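Local coordinates for thiosulfate sulfurtransferase YnjE (Escherichia coli, PDB 2WLR), which catalyses the transfer of sulfur from thiosulfate to cyanide, giving thiocyanate and sulfite, through a cysteine persulfide intermediate, at residues 131-135 with 136-140. Sequence-based numbering, arbitrary orientation.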
ATOM      1  N   LEU A 131      -7.992  -1.194  14.586  1.00 11.93           N
ATOM      2  CA  LEU A 131      -8.230   0.193  14.915  1.00 13.23           C
ATOM      3  C   LEU A 131      -9.417   0.305  15.850  1.00 13.43           C
ATOM      4  O   LEU A 131      -9.410   1.112  16.761  1.00 14.42           O
ATOM      5  CB  LEU A 131      -8.476   0.964  13.632  1.00 14.17           C
ATOM      6  CG  LEU A 131      -8.621   2.467  13.735  1.00 17.86           C
ATOM      7  CD1 LEU A 131      -7.452   3.064  14.509  1.00 20.24           C
ATOM      8  CD2 LEU A 131      -8.712   3.016  12.314  1.00 18.81           C
ATOM      9  N   HIS A 132     -10.452  -0.484  15.613  1.00 12.93           N
ATOM     10  CA  HIS A 132     -11.590  -0.465  16.518  1.00 13.88           C
ATOM     11  C   HIS A 132     -11.139  -0.885  17.926  1.00 14.53           C
ATOM     12  O   HIS A 132     -11.452  -0.203  18.912  1.00 14.49           O
ATOM     13  CB  HIS A 132     -12.702  -1.340  15.981  1.00 13.81           C
ATOM     14  CG  HIS A 132     -13.885  -1.400  16.877  1.00 17.17           C
ATOM     15  ND1 HIS A 132     -14.680  -0.306  17.140  1.00 19.75           N
ATOM     16  CD2 HIS A 132     -14.399  -2.426  17.589  1.00 18.78           C
ATOM     17  CE1 HIS A 132     -15.643  -0.662  17.973  1.00 19.41           C
ATOM     18  NE2 HIS A 132     -15.487  -1.938  18.273  1.00 20.12           N
ATOM     19  N   ASP A 133     -10.414  -1.981  18.026  1.00 13.98           N
ATOM     20  CA  ASP A 133      -9.923  -2.441  19.336  1.00 14.53           C
ATOM     21  C   ASP A 133      -9.068  -1.374  20.013  1.00 14.87           C
ATOM     22  O   ASP A 133      -9.224  -1.141  21.225  1.00 14.87           O
ATOM     23  CB  ASP A 133      -9.122  -3.751  19.225  1.00 15.19           C
ATOM     24  CG  ASP A 133      -9.973  -4.950  18.839  1.00 18.17           C
ATOM     25  OD1 ASP A 133     -11.203  -4.899  18.970  1.00 21.02           O
ATOM     26  OD2 ASP A 133      -9.388  -5.954  18.374  1.00 23.35           O
ATOM     27  N   LEU A 134      -8.175  -0.721  19.275  1.00 14.57           N
ATOM     28  CA  LEU A 134      -7.369   0.373  19.823  1.00 14.99           C
ATOM     29  C   LEU A 134      -8.269   1.448  20.411  1.00 15.83           C
ATOM     30  O   LEU A 134      -8.089   1.867  21.547  1.00 16.36           O
ATOM     31  CB  LEU A 134      -6.488   0.982  18.744  1.00 14.84           C
ATOM     32  CG  LEU A 134      -5.606   2.161  19.158  1.00 15.75           C
ATOM     33  CD1 LEU A 134      -4.509   1.697  20.056  1.00 17.35           C
ATOM     34  CD2 LEU A 134      -5.071   2.893  17.930  1.00 16.43           C
ATOM     35  N   GLN A 135      -9.259   1.880  19.636  1.00 16.78           N
ATOM     36  CA  GLN A 135     -10.176   2.937  20.072  1.00 18.32           C
ATOM     37  C   GLN A 135     -10.964   2.566  21.309  1.00 19.09           C
ATOM     38  O   GLN A 135     -11.394   3.441  22.088  1.00 19.61           O
ATOM     39  CB  GLN A 135     -11.167   3.265  18.959  1.00 19.11           C
ATOM     40  CG  GLN A 135     -10.558   3.899  17.751  1.00 21.52           C
ATOM     41  CD  GLN A 135     -11.535   4.035  16.570  1.00 25.44           C
ATOM     42  OE1 GLN A 135     -12.572   3.369  16.498  1.00 28.64           O
ATOM     43  NE2 GLN A 135     -11.185   4.897  15.630  1.00 29.32           N
ATOM     44  N   GLN A 136     -11.173   1.272  21.503  1.00 19.41           N
ATOM     45  CA  GLN A 136     -12.002   0.771  22.588  1.00 20.35           C
ATOM     46  C   GLN A 136     -11.182   0.515  23.853  1.00 20.47           C
ATOM     47  O   GLN A 136     -11.718   0.069  24.869  1.00 21.85           O
ATOM     48  CB  GLN A 136     -12.752  -0.480  22.134  1.00 20.71           C
ATOM     49  CG  GLN A 136     -13.887  -0.175  21.174  1.00 22.54           C
ATOM     50  CD  GLN A 136     -14.960   0.672  21.828  1.00 26.03           C
ATOM     51  OE1 GLN A 136     -15.138   1.847  21.495  1.00 30.72           O
ATOM     52  NE2 GLN A 136     -15.654   0.092  22.790  1.00 29.21           N
ATOM     53  N   GLY A 137      -9.894   0.834  23.790  1.00 19.89           N
ATOM     54  CA  GLY A 137      -8.976   0.700  24.915  1.00 19.41           C
ATOM     55  C   GLY A 137      -8.456  -0.704  25.149  1.00 19.13           C
ATOM     56  O   GLY A 137      -7.957  -1.004  26.227  1.00 19.92           O
ATOM     57  N   LYS A 138      -8.555  -1.575  24.143  1.00 18.05           N
ATOM     58  CA  LYS A 138      -8.058  -2.926  24.263  1.00 17.97           C
ATOM     59  C   LYS A 138      -6.571  -2.973  23.966  1.00 16.69           C
ATOM     60  O   LYS A 138      -6.034  -2.088  23.280  1.00 16.45           O
ATOM     61  CB  LYS A 138      -8.775  -3.880  23.301  1.00 18.32           C
ATOM     62  CG  LYS A 138     -10.243  -4.059  23.581  1.00 21.57           C
ATOM     63  CD  LYS A 138     -10.817  -5.194  22.740  1.00 26.80           C
ATOM     64  CE  LYS A 138     -12.338  -5.166  22.705  1.00 29.51           C
ATOM     65  NZ  LYS A 138     -12.940  -4.951  24.037  1.00 32.59           N
ATOM     66  N   GLU A 139      -5.913  -4.004  24.485  1.00 15.23           N
ATOM     67  CA  GLU A 139      -4.539  -4.313  24.108  1.00 15.16           C
ATOM     68  C   GLU A 139      -4.526  -4.838  22.680  1.00 13.98           C
ATOM     69  O   GLU A 139      -5.281  -5.747  22.353  1.00 14.46           O
ATOM     70  CB  GLU A 139      -3.918  -5.369  25.030  1.00 15.49           C
ATOM     71  CG  GLU A 139      -2.435  -5.555  24.831  1.00 18.34           C
ATOM     72  CD  GLU A 139      -1.818  -6.603  25.747  1.00 21.21           C
ATOM     73  OE1 GLU A 139      -2.440  -7.006  26.752  1.00 23.05           O
ATOM     74  OE2 GLU A 139      -0.686  -7.026  25.454  1.00 23.72           O
ATOM     75  N   VAL A 140      -3.662  -4.262  21.852  1.00 12.31           N
ATOM     76  CA  VAL A 140      -3.465  -4.697  20.468  1.00 11.84           C
ATOM     77  C   VAL A 140      -2.006  -4.874  20.182  1.00 11.20           C
ATOM     78  O   VAL A 140      -1.139  -4.288  20.840  1.00 12.29           O
ATOM     79  CB  VAL A 140      -4.061  -3.658  19.470  1.00 12.00           C
ATOM     80  CG1 VAL A 140      -5.559  -3.433  19.707  1.00 14.34           C
ATOM     81  CG2 VAL A 140      -3.288  -2.339  19.545  1.00 12.17           C
TER
HETATM   82  O   HOH W   1      -6.132   0.720  23.307  1.00 19.57           O
HETATM   83  O   HOH W   2     -14.187   3.579  19.230  1.00 42.10           O
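The first torsions of H132 and Q136 bring a ring and a side-chain methylene together. In H132, CG lies anti to the backbone N (chi1 178°), and the ring reaches out to where Q136 follows one turn on. In Q136, CG sits beside the backbone N (chi1 -73°), which sets it over the imidazole; the bend at chi2 then places CD. Q136 CG lies 3.9 Å from the centroid of the H132 ring, a CH-pi contact over one face and offset toward the rim. The Q136 amide is nearly parallel to the ring, with 8° between the planes. A water donates to Q136 OE1 and Q135 OE1, so it links two neighbouring side chains.

The backbone closes the helix in a Schellman motif. K138 N donates to D133 O at 3.0 Å, and G137 N donates to L134 O at 3.1 Å. The second donor stands above the carbonyl plane. Q136 N still bonds H132 O in the helical manner, 3.0 Å away. G137 has the positive phi of the motif, a backbone shape that favours glycine. A second water donates to both L134 O and K138 O and so ties the last turn to the outgoing loop.

The K138 chain runs across D133, with CD 3.8 Å from D133 OD1. K138 NZ stays 5.4 Å from that oxygen, so the contact is not a salt bridge. D133 OD1 is instead hydrogen-bonded to Q129 NE2, one turn back. Beyond K138 the chain turns back alongside the helix, and V140 CG1 packs against D133 CB at 3.6 Å.

The contact ends helix 128-135 and starts the loop to strand 148-154 of the second rhodanese domain. L134 and Q135 touch W148 of that strand, while H132 and Q135 rest on W241 of helix 238-243.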